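Local coordinates for regulatory protein YycH-like domain-containing protein (Eubacterium rectale, PDB 5COZ), which is of unknown function but carries a YycH-like regulatory domain and is probably an exported lipoprotein, at residues Gln33-Val38 / Leu43-Glu48; Tyr77-Lys82 / Ile118-Asp123; Gln96-Glu101 / Glu105-Asp110; Asp285-Tyr290 / Gly294-Ser299. One frame throughout, in Å; residues are numbered along the deposited sequence. Where two conformers were deposited one is given.

Contact 1. Residues Gln33-Val38 / Leu43-Glu48; sequences QNIKCV and LNIDSE
K36 and D46 face each other across an antiparallel pair of strands and show how a lysine can divide its length: the base of the chain lies on the I45 carbonyl, the outer half on D46. K36 CB stands 4.0 Å from I45 O, and K36 CG comes closer to the same oxygen. K36 CD then runs past the carboxylate, 4.0 Å from D46 OD1. The chain stays extended until a last bend (chi4 74°) turns K36 NZ back onto D46 OD2, at 2.9 Å, in a salt bridge whose hydrogen bond is weak. D46 OD1 takes a water that also donates to I35 O. With an alanine here instead of D46, the K36 ammonium would probably lose its opposite charge and swing loose, and that water would be left with one fewer acceptor.

The reverse face is mostly apolar: I35 CD1 meets I45 CG2 at 3.6 Å and C37 SG meets I45 CD1 at 3.7 Å, under V19 and Y16 of helix 16-22, while S47 OG is satisfied by E48 O. Four backbone bonds, made in both directions by I35 with S47 and C37 with I45, hold the hairpin. One face is thus apolar and covered, the other charged and watered, an amphipathic edge of the sheet.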
loop_
_atom_site.group_PDB
_atom_site.type_symbol
_atom_site.label_atom_id
_atom_site.label_comp_id
_atom_site.label_asym_id
_atom_site.label_seq_id
_atom_site.Cartn_x
_atom_site.Cartn_y
_atom_site.Cartn_z
ATOM N N GLN A 33 -18.114 -5.646 -3.673
ATOM C CA GLN A 33 -16.964 -4.911 -3.144
ATOM C C GLN A 33 -16.691 -5.307 -1.681
ATOM O O GLN A 33 -15.614 -5.021 -1.149
ATOM C CB GLN A 33 -17.188 -3.410 -3.252
ATOM C CG GLN A 33 -17.051 -2.882 -4.679
ATOM C CD GLN A 33 -17.151 -1.380 -4.718
ATOM O OE1 GLN A 33 -18.171 -0.789 -4.347
ATOM N NE2 GLN A 33 -16.088 -0.729 -5.161
ATOM N N ASN A 34 -17.658 -5.960 -1.034
ATOM C CA ASN A 34 -17.526 -6.411 0.352
ATOM C C ASN A 34 -18.296 -7.705 0.514
ATOM O O ASN A 34 -19.346 -7.888 -0.125
ATOM C CB ASN A 34 -18.069 -5.343 1.331
ATOM C CG ASN A 34 -17.343 -4.017 1.242
ATOM O OD1 ASN A 34 -16.289 -3.798 1.879
ATOM N ND2 ASN A 34 -17.814 -3.134 0.376
ATOM N N ILE A 35 -17.776 -8.606 1.347
ATOM C CA ILE A 35 -18.454 -9.873 1.658
ATOM C C ILE A 35 -18.372 -10.104 3.163
ATOM O O ILE A 35 -17.403 -9.690 3.802
ATOM C CB ILE A 35 -17.865 -11.079 0.879
ATOM C CG1 ILE A 35 -16.348 -11.259 1.172
ATOM C CG2 ILE A 35 -18.132 -10.945 -0.631
ATOM C CD1 ILE A 35 -15.735 -12.555 0.655
ATOM N N LYS A 36 -19.366 -10.792 3.732
ATOM C CA LYS A 36 -19.349 -11.084 5.160
ATOM C C LYS A 36 -20.099 -12.393 5.401
ATOM O O LYS A 36 -21.227 -12.552 4.936
ATOM C CB LYS A 36 -19.970 -9.931 5.978
ATOM C CG LYS A 36 -19.868 -10.175 7.488
ATOM C CD LYS A 36 -20.328 -8.957 8.306
ATOM C CE LYS A 36 -20.306 -9.189 9.807
ATOM N NZ LYS A 36 -18.925 -9.188 10.368
ATOM N N CYS A 37 -19.462 -13.338 6.073
ATOM C CA CYS A 37 -20.082 -14.618 6.418
ATOM C C CYS A 37 -19.240 -15.348 7.445
ATOM O O CYS A 37 -18.029 -15.141 7.533
ATOM C CB CYS A 37 -20.291 -15.493 5.187
ATOM S SG CYS A 37 -18.761 -15.947 4.343
ATOM N N VAL A 38 -19.876 -16.239 8.174
ATOM C CA VAL A 38 -19.205 -17.116 9.106
ATOM C C VAL A 38 -18.918 -18.425 8.384
ATOM O O VAL A 38 -19.797 -18.946 7.698
ATOM C CB VAL A 38 -20.118 -17.334 10.343
ATOM C CG1 VAL A 38 -19.680 -18.549 11.159
ATOM C CG2 VAL A 38 -20.162 -16.079 11.201
ATOM N N LEU A 43 -13.529 -19.298 12.283
ATOM C CA LEU A 43 -13.159 -18.723 10.999
ATOM C C LEU A 43 -14.290 -17.905 10.435
ATOM O O LEU A 43 -15.354 -18.417 10.067
ATOM C CB LEU A 43 -12.755 -19.878 10.050
ATOM C CG LEU A 43 -12.307 -19.533 8.598
ATOM C CD1 LEU A 43 -11.226 -18.522 8.538
ATOM C CD2 LEU A 43 -11.838 -20.797 7.876
ATOM N N ASN A 44 -14.017 -16.609 10.341
ATOM C CA ASN A 44 -14.951 -15.620 9.873
ATOM C C ASN A 44 -14.416 -14.899 8.629
ATOM O O ASN A 44 -13.193 -14.780 8.458
ATOM C CB ASN A 44 -15.140 -14.636 11.014
ATOM C CG ASN A 44 -16.106 -13.545 10.748
ATOM O OD1 ASN A 44 -17.137 -13.736 10.097
ATOM N ND2 ASN A 44 -15.784 -12.381 11.256
ATOM N N ILE A 45 -15.310 -14.396 7.807
ATOM C CA ILE A 45 -14.941 -13.587 6.646
ATOM C C ILE A 45 -15.636 -12.240 6.797
ATOM O O ILE A 45 -16.856 -12.199 6.909
ATOM C CB ILE A 45 -15.335 -14.279 5.318
ATOM C CG1 ILE A 45 -14.617 -15.659 5.188
ATOM C CG2 ILE A 45 -15.009 -13.348 4.127
ATOM C CD1 ILE A 45 -15.076 -16.457 4.016
ATOM N N ASP A 46 -14.887 -11.134 6.809
ATOM C CA ASP A 46 -15.478 -9.778 6.834
ATOM C C ASP A 46 -14.528 -8.956 5.996
ATOM O O ASP A 46 -13.615 -8.284 6.505
ATOM C CB ASP A 46 -15.636 -9.268 8.271
ATOM C CG ASP A 46 -16.426 -7.983 8.381
ATOM O OD1 ASP A 46 -16.805 -7.423 7.333
ATOM O OD2 ASP A 46 -16.664 -7.534 9.520
ATOM N N SER A 47 -14.728 -9.062 4.687
ATOM C CA SER A 47 -13.709 -8.699 3.738
ATOM C C SER A 47 -14.074 -7.753 2.642
ATOM O O SER A 47 -15.140 -7.848 2.057
ATOM C CB SER A 47 -13.258 -10.011 3.091
ATOM O OG SER A 47 -12.165 -9.926 2.189
ATOM N N GLU A 48 -13.119 -6.882 2.311
ATOM C CA GLU A 48 -13.178 -6.071 1.114
ATOM C C GLU A 48 -12.804 -6.983 -0.051
ATOM O O GLU A 48 -12.027 -7.939 0.124
ATOM C CB GLU A 48 -12.175 -4.909 1.190
ATOM C CG GLU A 48 -12.591 -3.793 2.128
ATOM C CD GLU A 48 -11.708 -2.571 1.971
ATOM O OE1 GLU A 48 -10.538 -2.633 2.413
ATOM O OE2 GLU A 48 -12.154 -1.588 1.332
HETATM O O HOH W 1 -14.824 -1.065 1.189
HETATM O O HOH W 2 -17.551 -6.939 4.772
HETATM O O HOH W 3 -19.538 -12.508 9.950
#

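Contact 2. Residues Tyr77-Lys82 / Ile118-Asp123; sequences YDLMEK and IAIRND
L79 and M80 pack on I118 and I120 where a helix lies on one face of an antiparallel sheet, running roughly antiparallel to the strand beneath. In this helix-on-sheet layer the isoleucine methyls meet both the helix backbone and apolar side chains. No hydrogen bond passes between the segments. The short axes run at 150° and are 9.5 Å apart at their closest, a spacing filled by the two isoleucines, whose CB atoms point at the helix.

Both isoleucines probe with CD1. That of I120 nestles against the helix backbone, 3.7 Å from M80 N, while L79 CG approaches it from one flank at 4.1 Å and M80 CB from another at 3.9 Å. An extended outer torsion in I120 (chi2 170°) is what carries CD1 this far. I118 CD1 meets the carbonyl end of the same residue, 3.7 Å from M80 O, and the selenomethionine chain of M80 passes it at about a right angle before bending away.

Further out, L83 and A84 add to the cover over I118, and C76 does the same for I120. The strand itself is held in the sheet by backbone bonds of I118 with W109 and of I120 with Y107, and W109 also meets the Y77 ring edge-to-face. R121 reaches forward to D123: R121 NH1 makes a weak salt-bridge bond to D123 OD1 at 2.8 Å, while N122 OD1 lies above one face of the guanidinium.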
loop_
_atom_site.group_PDB
_atom_site.type_symbol
_atom_site.label_atom_id
_atom_site.label_comp_id
_atom_site.label_asym_id
_atom_site.label_seq_id
_atom_site.Cartn_x
_atom_site.Cartn_y
_atom_site.Cartn_z
ATOM N N TYR A 77 16.058 16.185 -10.560
ATOM C CA TYR A 77 15.726 17.549 -10.191
ATOM C C TYR A 77 14.317 17.911 -10.643
ATOM O O TYR A 77 13.654 18.688 -9.949
ATOM C CB TYR A 77 16.771 18.538 -10.741
ATOM C CG TYR A 77 18.018 18.653 -9.877
ATOM C CD1 TYR A 77 18.730 17.514 -9.483
ATOM C CD2 TYR A 77 18.522 19.898 -9.510
ATOM C CE1 TYR A 77 19.891 17.614 -8.719
ATOM C CE2 TYR A 77 19.703 20.014 -8.776
ATOM C CZ TYR A 77 20.379 18.864 -8.379
ATOM O OH TYR A 77 21.545 18.997 -7.667
ATOM N N ASP A 78 13.861 17.341 -11.768
ATOM C CA ASP A 78 12.472 17.567 -12.196
ATOM C C ASP A 78 11.496 17.018 -11.139
ATOM O O ASP A 78 10.510 17.680 -10.819
ATOM C CB ASP A 78 12.210 16.916 -13.562
ATOM C CG ASP A 78 12.867 17.636 -14.729
ATOM O OD1 ASP A 78 13.204 18.839 -14.580
ATOM O OD2 ASP A 78 12.967 17.027 -15.811
ATOM N N LEU A 79 11.798 15.825 -10.581
ATOM C CA LEU A 79 10.966 15.256 -9.532
ATOM C C LEU A 79 11.054 16.148 -8.266
ATOM O O LEU A 79 10.033 16.451 -7.624
ATOM C CB LEU A 79 11.416 13.832 -9.249
ATOM C CG LEU A 79 10.672 13.127 -8.095
ATOM C CD1 LEU A 79 9.148 13.129 -8.325
ATOM C CD2 LEU A 79 11.226 11.697 -7.902
HETATM N N MSE A 80 12.269 16.613 -7.924
HETATM C CA MSE A 80 12.465 17.499 -6.805
HETATM C C MSE A 80 11.540 18.737 -6.919
HETATM O O MSE A 80 10.941 19.131 -5.925
HETATM C CB MSE A 80 13.958 17.922 -6.672
HETATM C CG MSE A 80 14.196 18.966 -5.559
HETATM SE SE MSE A 80 13.919 20.824 -6.138
HETATM C CE MSE A 80 15.402 20.903 -7.466
ATOM N N GLU A 81 11.445 19.361 -8.106
ATOM C CA GLU A 81 10.627 20.568 -8.205
ATOM C C GLU A 81 9.158 20.257 -8.000
ATOM O O GLU A 81 8.479 21.061 -7.371
ATOM C CB GLU A 81 10.827 21.269 -9.554
ATOM C CG GLU A 81 12.229 21.822 -9.725
ATOM C CD GLU A 81 12.251 22.908 -10.781
ATOM O OE1 GLU A 81 11.563 23.943 -10.596
ATOM O OE2 GLU A 81 12.950 22.714 -11.805
ATOM N N LYS A 82 8.689 19.095 -8.496
ATOM C CA LYS A 82 7.283 18.719 -8.293
ATOM C C LYS A 82 7.030 18.480 -6.808
ATOM O O LYS A 82 6.021 18.950 -6.283
ATOM C CB LYS A 82 6.927 17.491 -9.106
ATOM C CG LYS A 82 6.967 17.745 -10.605
ATOM C CD LYS A 82 6.766 16.431 -11.337
ATOM C CE LYS A 82 6.709 16.576 -12.835
ATOM N NZ LYS A 82 8.056 16.787 -13.420
ATOM N N ILE A 118 13.429 17.300 1.299
ATOM C CA ILE A 118 13.197 16.416 0.174
ATOM C C ILE A 118 14.376 15.460 0.093
ATOM O O ILE A 118 15.520 15.909 0.197
ATOM C CB ILE A 118 12.969 17.174 -1.151
ATOM C CG1 ILE A 118 11.735 18.099 -1.073
ATOM C CG2 ILE A 118 12.880 16.186 -2.359
ATOM C CD1 ILE A 118 11.624 19.027 -2.269
ATOM N N ALA A 119 14.127 14.156 -0.085
ATOM C CA ALA A 119 15.202 13.194 -0.247
ATOM C C ALA A 119 14.833 12.298 -1.388
ATOM O O ALA A 119 13.744 11.719 -1.381
ATOM C CB ALA A 119 15.374 12.373 1.029
ATOM N N ILE A 120 15.732 12.157 -2.371
ATOM C CA ILE A 120 15.453 11.294 -3.507
ATOM C C ILE A 120 16.594 10.284 -3.651
ATOM O O ILE A 120 17.752 10.686 -3.714
ATOM C CB ILE A 120 15.218 12.088 -4.819
ATOM C CG1 ILE A 120 14.080 13.099 -4.634
ATOM C CG2 ILE A 120 14.941 11.123 -5.990
ATOM C CD1 ILE A 120 13.948 14.086 -5.819
ATOM N N ARG A 121 16.245 8.993 -3.698
ATOM C CA ARG A 121 17.188 7.884 -3.876
ATOM C C ARG A 121 16.826 7.152 -5.179
ATOM O O ARG A 121 15.893 7.565 -5.881
ATOM C CB ARG A 121 17.083 6.908 -2.673
ATOM C CG ARG A 121 17.659 7.388 -1.355
ATOM C CD ARG A 121 17.463 6.351 -0.253
ATOM N NE ARG A 121 18.374 5.210 -0.384
ATOM C CZ ARG A 121 18.036 4.026 -0.892
ATOM N NH1 ARG A 121 16.797 3.808 -1.320
ATOM N NH2 ARG A 121 18.934 3.054 -0.977
ATOM N N ASN A 122 17.462 6.008 -5.466
ATOM C CA ASN A 122 17.123 5.296 -6.699
ATOM C C ASN A 122 15.680 4.771 -6.726
ATOM O O ASN A 122 15.049 4.820 -7.782
ATOM C CB ASN A 122 18.106 4.128 -6.937
ATOM C CG ASN A 122 18.214 3.166 -5.771
ATOM O OD1 ASN A 122 18.504 3.553 -4.645
ATOM N ND2 ASN A 122 17.969 1.887 -6.014
ATOM N N ASP A 123 15.140 4.300 -5.582
ATOM C CA ASP A 123 13.825 3.670 -5.585
ATOM C C ASP A 123 12.872 4.250 -4.555
ATOM O O ASP A 123 11.918 3.574 -4.151
ATOM C CB ASP A 123 13.979 2.159 -5.331
ATOM C CG ASP A 123 14.557 1.822 -3.964
ATOM O OD1 ASP A 123 15.101 2.736 -3.297
ATOM O OD2 ASP A 123 14.499 0.639 -3.570
#

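Contact 3. Residues Gln96-Glu101 / Glu105-Asp110; sequences QSHRSE and EIYLWD
H98 and S100 both give a hydrogen bond to a single oxygen of E105, an economical way to pin a carboxylate. H98 NE2 donates in its ring plane to the anti lone pair of E105 OE1 at 2.7 Å, and S100 OG reaches the same E105 OE1 from the syn side, also at 2.7 Å. The first bond is bent, 141° at the hydrogen. A bend at chi2 (-51°) folds the E105 chain over toward the partner strand. With an alanine here instead of E105, H98 NE2 and S100 OG would probably be left without their shared acceptor.

H98 CD2 also rests 3.4 Å over one face of the Y107 ring. Q96 NE2 comes to the edge of that ring, 3.6 Å from Y107 CD1, and has a weak bond to Y77 OH.

On the other face of the sheet, R99 NE makes a salt bridge to E101 OE2 at 2.8 Å, meeting it from above the carboxylate plane, while I106 CG2 covers one side of the guanidinium. S97 OG donates to a water, which in turn donates to D110 OD2. In the backbone, the N and O atoms of S97, L108, R99 and I106 are paired by reciprocal bonds, S97 with L108 and R99 with I106, the regular pairing of an antiparallel beta hairpin.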
loop_
_atom_site.group_PDB
_atom_site.type_symbol
_atom_site.label_atom_id
_atom_site.label_comp_id
_atom_site.label_asym_id
_atom_site.label_seq_id
_atom_site.Cartn_x
_atom_site.Cartn_y
_atom_site.Cartn_z
ATOM N N GLN A 96 21.307 21.990 -0.816
ATOM C CA GLN A 96 21.375 20.732 -1.515
ATOM C C GLN A 96 22.579 19.934 -0.997
ATOM O O GLN A 96 23.648 20.498 -0.722
ATOM C CB GLN A 96 21.481 20.983 -3.046
ATOM C CG GLN A 96 21.502 19.730 -3.947
ATOM C CD GLN A 96 22.877 19.097 -4.211
ATOM O OE1 GLN A 96 23.877 19.360 -3.522
ATOM N NE2 GLN A 96 22.964 18.272 -5.248
ATOM N N SER A 97 22.419 18.622 -0.905
ATOM C CA SER A 97 23.523 17.700 -0.640
ATOM C C SER A 97 23.339 16.452 -1.467
ATOM O O SER A 97 22.247 16.176 -1.982
ATOM C CB SER A 97 23.728 17.404 0.845
ATOM O OG SER A 97 22.539 16.983 1.472
ATOM N N HIS A 98 24.436 15.732 -1.688
ATOM C CA HIS A 98 24.448 14.551 -2.524
ATOM C C HIS A 98 25.487 13.536 -2.028
ATOM O O HIS A 98 26.590 13.926 -1.620
ATOM C CB HIS A 98 24.766 14.969 -3.974
ATOM C CG HIS A 98 25.130 13.837 -4.872
ATOM N ND1 HIS A 98 26.450 13.602 -5.238
ATOM C CD2 HIS A 98 24.351 12.863 -5.396
ATOM C CE1 HIS A 98 26.416 12.524 -6.003
ATOM N NE2 HIS A 98 25.183 12.032 -6.107
ATOM N N ARG A 99 25.132 12.239 -2.093
ATOM C CA ARG A 99 26.007 11.105 -1.765
ATOM C C ARG A 99 25.841 10.020 -2.793
ATOM O O ARG A 99 24.760 9.889 -3.377
ATOM C CB ARG A 99 25.652 10.463 -0.390
ATOM C CG ARG A 99 25.428 11.396 0.756
ATOM C CD ARG A 99 25.443 10.628 2.061
ATOM N NE ARG A 99 24.360 9.658 2.216
ATOM C CZ ARG A 99 23.153 9.952 2.673
ATOM N NH1 ARG A 99 22.812 11.219 2.903
ATOM N NH2 ARG A 99 22.262 8.990 2.873
ATOM N N SER A 100 26.880 9.185 -2.959
ATOM C CA SER A 100 26.849 7.992 -3.805
ATOM C C SER A 100 27.100 6.797 -2.918
ATOM O O SER A 100 28.103 6.790 -2.200
ATOM C CB SER A 100 27.901 8.063 -4.910
ATOM O OG SER A 100 27.784 9.231 -5.704
ATOM N N GLU A 101 26.202 5.816 -2.906
ATOM C CA GLU A 101 26.387 4.629 -2.056
ATOM C C GLU A 101 26.095 3.381 -2.845
ATOM O O GLU A 101 24.948 3.175 -3.230
ATOM C CB GLU A 101 25.494 4.700 -0.810
ATOM C CG GLU A 101 26.081 5.628 0.234
ATOM C CD GLU A 101 25.185 6.141 1.341
ATOM O OE1 GLU A 101 24.176 5.473 1.663
ATOM O OE2 GLU A 101 25.565 7.159 1.965
ATOM N N GLU A 105 22.651 6.926 -6.302
ATOM C CA GLU A 105 22.782 8.360 -6.025
ATOM C C GLU A 105 21.700 8.801 -5.050
ATOM O O GLU A 105 20.565 8.360 -5.155
ATOM C CB GLU A 105 22.705 9.219 -7.312
ATOM C CG GLU A 105 23.669 8.825 -8.427
ATOM C CD GLU A 105 25.117 8.682 -7.992
ATOM O OE1 GLU A 105 25.608 9.581 -7.274
ATOM O OE2 GLU A 105 25.743 7.648 -8.323
ATOM N N ILE A 106 22.069 9.621 -4.078
ATOM C CA ILE A 106 21.131 10.136 -3.073
ATOM C C ILE A 106 21.219 11.652 -3.074
ATOM O O ILE A 106 22.309 12.202 -2.902
ATOM C CB ILE A 106 21.500 9.554 -1.674
ATOM C CG1 ILE A 106 21.458 8.006 -1.675
ATOM C CG2 ILE A 106 20.630 10.158 -0.539
ATOM C CD1 ILE A 106 22.369 7.358 -0.626
ATOM N N TYR A 107 20.082 12.324 -3.308
ATOM C CA TYR A 107 20.026 13.782 -3.313
ATOM C C TYR A 107 19.134 14.268 -2.221
ATOM O O TYR A 107 18.025 13.747 -2.055
ATOM C CB TYR A 107 19.510 14.319 -4.642
ATOM C CG TYR A 107 20.468 14.134 -5.779
ATOM C CD1 TYR A 107 21.415 15.108 -6.083
ATOM C CD2 TYR A 107 20.434 12.985 -6.566
ATOM C CE1 TYR A 107 22.279 14.959 -7.157
ATOM C CE2 TYR A 107 21.299 12.821 -7.647
ATOM C CZ TYR A 107 22.226 13.810 -7.931
ATOM O OH TYR A 107 23.087 13.667 -8.996
ATOM N N LEU A 108 19.584 15.290 -1.509
ATOM C CA LEU A 108 18.823 15.890 -0.425
ATOM C C LEU A 108 18.704 17.373 -0.594
ATOM O O LEU A 108 19.665 18.034 -1.003
ATOM C CB LEU A 108 19.493 15.620 0.947
ATOM C CG LEU A 108 19.890 14.157 1.246
ATOM C CD1 LEU A 108 20.529 14.049 2.612
ATOM C CD2 LEU A 108 18.697 13.236 1.234
ATOM N N TRP A 109 17.554 17.924 -0.194
ATOM C CA TRP A 109 17.323 19.373 -0.135
ATOM C C TRP A 109 16.728 19.661 1.219
ATOM O O TRP A 109 15.692 19.090 1.564
ATOM C CB TRP A 109 16.392 19.876 -1.251
ATOM C CG TRP A 109 16.999 19.799 -2.605
ATOM C CD1 TRP A 109 17.633 20.807 -3.278
ATOM C CD2 TRP A 109 17.037 18.658 -3.457
ATOM N NE1 TRP A 109 18.063 20.360 -4.501
ATOM C CE2 TRP A 109 17.668 19.057 -4.660
ATOM C CE3 TRP A 109 16.526 17.344 -3.358
ATOM C CZ2 TRP A 109 17.832 18.184 -5.744
ATOM C CZ3 TRP A 109 16.666 16.489 -4.444
ATOM C CH2 TRP A 109 17.352 16.899 -5.602
ATOM N N ASP A 110 17.381 20.511 1.998
ATOM C CA ASP A 110 16.904 20.785 3.341
ATOM C C ASP A 110 16.751 22.262 3.598
ATOM O O ASP A 110 17.626 23.055 3.246
ATOM C CB ASP A 110 17.928 20.203 4.345
ATOM C CG ASP A 110 17.916 18.693 4.377
ATOM O OD1 ASP A 110 17.011 18.128 5.016
ATOM O OD2 ASP A 110 18.775 18.075 3.707
HETATM O O HOH W 4 20.949 19.043 2.252
#

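Contact 4. Residues Asp285-Tyr290 / Gly294-Ser299; sequences DKLKKY and GDIEVS
Y290 and G294 bring their CA atoms within 7.3 Å and L287 and I296 theirs within 7.7 Å, where a helix is followed by a strand, with no hydrogen bond between the two segments. Past L287 the backbone bonds step back three residues, K289 N to K286 O and Y290 N to L287 O, each 3.0 Å, as in a tight 3-10-like turn. G294 has phi 132°, where a side chain would collide with the preceding carbonyl oxygen, so only a glycine sits easily there.

The side chains meet apolarly. L287 CD1 rests against two branches of the strand, 3.7 Å from V298 CG2 and 4.0 Å from I296 CG2. I296 CD1 instead reaches up to the helix, 3.7 Å from L287 O and 4.0 Å from L287 CD2.

The contact lies on the inner face of helix 276-288, against its sheet. Strand 295-311 pairs there with 43-50, whose L43 touches I296, and with 314-330, whose Y325 does too.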
loop_
_atom_site.group_PDB
_atom_site.type_symbol
_atom_site.label_atom_id
_atom_site.label_comp_id
_atom_site.label_asym_id
_atom_site.label_seq_id
_atom_site.Cartn_x
_atom_site.Cartn_y
_atom_site.Cartn_z
ATOM N N ASP A 285 -9.992 -23.647 2.772
ATOM C CA ASP A 285 -9.561 -25.014 3.037
ATOM C C ASP A 285 -8.195 -25.000 3.747
ATOM O O ASP A 285 -7.985 -25.790 4.670
ATOM C CB ASP A 285 -9.513 -25.808 1.735
ATOM C CG ASP A 285 -9.531 -27.310 1.929
ATOM O OD1 ASP A 285 -10.462 -27.820 2.635
ATOM O OD2 ASP A 285 -8.679 -27.992 1.317
ATOM N N LYS A 286 -7.300 -24.070 3.354
ATOM C CA LYS A 286 -5.982 -23.942 3.985
ATOM C C LYS A 286 -6.118 -23.452 5.425
ATOM O O LYS A 286 -5.546 -24.032 6.342
ATOM C CB LYS A 286 -5.104 -22.963 3.179
ATOM C CG LYS A 286 -3.698 -22.726 3.768
ATOM C CD LYS A 286 -3.557 -21.368 4.481
ATOM C CE LYS A 286 -2.103 -21.005 4.697
ATOM N NZ LYS A 286 -1.948 -19.805 5.569
ATOM N N LEU A 287 -6.856 -22.355 5.613
ATOM C CA LEU A 287 -7.005 -21.716 6.920
ATOM C C LEU A 287 -7.656 -22.630 7.931
ATOM O O LEU A 287 -7.303 -22.559 9.098
ATOM C CB LEU A 287 -7.783 -20.410 6.794
ATOM C CG LEU A 287 -7.075 -19.296 5.976
ATOM C CD1 LEU A 287 -7.978 -18.091 5.799
ATOM C CD2 LEU A 287 -5.760 -18.877 6.617
ATOM N N LYS A 288 -8.545 -23.542 7.492
ATOM C CA LYS A 288 -9.164 -24.504 8.419
ATOM C C LYS A 288 -8.128 -25.377 9.089
ATOM O O LYS A 288 -8.378 -25.830 10.209
ATOM C CB LYS A 288 -10.183 -25.392 7.684
ATOM C CG LYS A 288 -11.509 -24.697 7.400
ATOM C CD LYS A 288 -12.409 -25.683 6.613
ATOM C CE LYS A 288 -13.786 -25.165 6.329
ATOM N NZ LYS A 288 -14.602 -26.178 5.586
ATOM N N LYS A 289 -6.976 -25.596 8.433
ATOM C CA LYS A 289 -5.881 -26.441 8.946
ATOM C C LYS A 289 -5.032 -25.724 9.988
ATOM O O LYS A 289 -4.212 -26.381 10.653
ATOM C CB LYS A 289 -4.957 -26.868 7.794
ATOM C CG LYS A 289 -5.615 -27.727 6.711
ATOM C CD LYS A 289 -4.598 -27.983 5.603
ATOM C CE LYS A 289 -5.128 -28.811 4.463
ATOM N NZ LYS A 289 -5.894 -27.987 3.498
ATOM N N TYR A 290 -5.153 -24.390 10.073
ATOM C CA TYR A 290 -4.316 -23.587 10.973
ATOM C C TYR A 290 -5.112 -23.057 12.142
ATOM O O TYR A 290 -4.628 -22.220 12.899
ATOM C CB TYR A 290 -3.641 -22.458 10.197
ATOM C CG TYR A 290 -2.555 -22.992 9.285
ATOM C CD1 TYR A 290 -1.278 -23.262 9.771
ATOM C CD2 TYR A 290 -2.829 -23.313 7.959
ATOM C CE1 TYR A 290 -0.284 -23.796 8.947
ATOM C CE2 TYR A 290 -1.838 -23.823 7.119
ATOM C CZ TYR A 290 -0.571 -24.077 7.620
ATOM O OH TYR A 290 0.405 -24.599 6.796
ATOM N N GLY A 294 -4.978 -20.303 16.283
ATOM C CA GLY A 294 -5.862 -19.200 16.661
ATOM C C GLY A 294 -7.000 -18.904 15.705
ATOM O O GLY A 294 -6.942 -19.222 14.510
ATOM N N ASP A 295 -8.022 -18.202 16.225
ATOM C CA ASP A 295 -9.184 -17.813 15.420
ATOM C C ASP A 295 -8.771 -16.917 14.273
ATOM O O ASP A 295 -7.829 -16.137 14.422
ATOM C CB ASP A 295 -10.175 -17.071 16.300
ATOM C CG ASP A 295 -10.690 -17.875 17.480
ATOM O OD1 ASP A 295 -10.511 -19.129 17.490
ATOM O OD2 ASP A 295 -11.287 -17.264 18.387
ATOM N N ILE A 296 -9.479 -17.011 13.146
ATOM C CA ILE A 296 -9.107 -16.276 11.948
ATOM C C ILE A 296 -10.245 -15.424 11.422
ATOM O O ILE A 296 -11.398 -15.849 11.463
ATOM C CB ILE A 296 -8.606 -17.284 10.859
ATOM C CG1 ILE A 296 -7.229 -17.855 11.263
ATOM C CG2 ILE A 296 -8.525 -16.615 9.448
ATOM C CD1 ILE A 296 -6.780 -19.134 10.478
ATOM N N GLU A 297 -9.902 -14.244 10.865
ATOM C CA GLU A 297 -10.845 -13.377 10.180
ATOM C C GLU A 297 -10.206 -12.925 8.876
ATOM O O GLU A 297 -9.172 -12.252 8.905
ATOM C CB GLU A 297 -11.238 -12.178 11.042
ATOM C CG GLU A 297 -12.248 -11.288 10.335
ATOM C CD GLU A 297 -12.746 -10.182 11.233
ATOM O OE1 GLU A 297 -13.400 -10.508 12.248
ATOM O OE2 GLU A 297 -12.375 -9.013 10.993
ATOM N N VAL A 298 -10.824 -13.263 7.740
ATOM C CA VAL A 298 -10.350 -12.835 6.412
ATOM C C VAL A 298 -10.821 -11.397 6.203
ATOM O O VAL A 298 -12.013 -11.122 6.375
ATOM C CB VAL A 298 -10.875 -13.784 5.302
ATOM C CG1 VAL A 298 -10.525 -13.235 3.901
ATOM C CG2 VAL A 298 -10.297 -15.187 5.487
ATOM N N SER A 299 -9.898 -10.476 5.848
ATOM C CA SER A 299 -10.224 -9.058 5.758
ATOM C C SER A 299 -10.201 -8.471 4.339
ATOM O O SER A 299 -10.796 -7.412 4.121
ATOM C CB SER A 299 -9.263 -8.262 6.640
ATOM O OG SER A 299 -7.967 -8.201 6.052
#

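From the N terminus, contact 1 closes the hairpin of strands 34-40 and 43-50. The chain then crosses to the far side of the molecule, where contact 2 opens on helix 73-87. Contact 3, the hairpin of 95-101 and 104-111, is nested inside the loop that contact 2 closes at strand 116-120. Strands 104-111 and 116-120 are neighbours, so both contacts share the same antiparallel sheet. Contact 4 comes last, closing the short turn between helix 276-288 and strand 295-311. That strand runs parallel to 43-50, with N44 O and V298 N probably bonded, uniting contacts 1 and 4 in the same mixed sheet. The centres of contacts 1 and 2 lie about 41 Å apart.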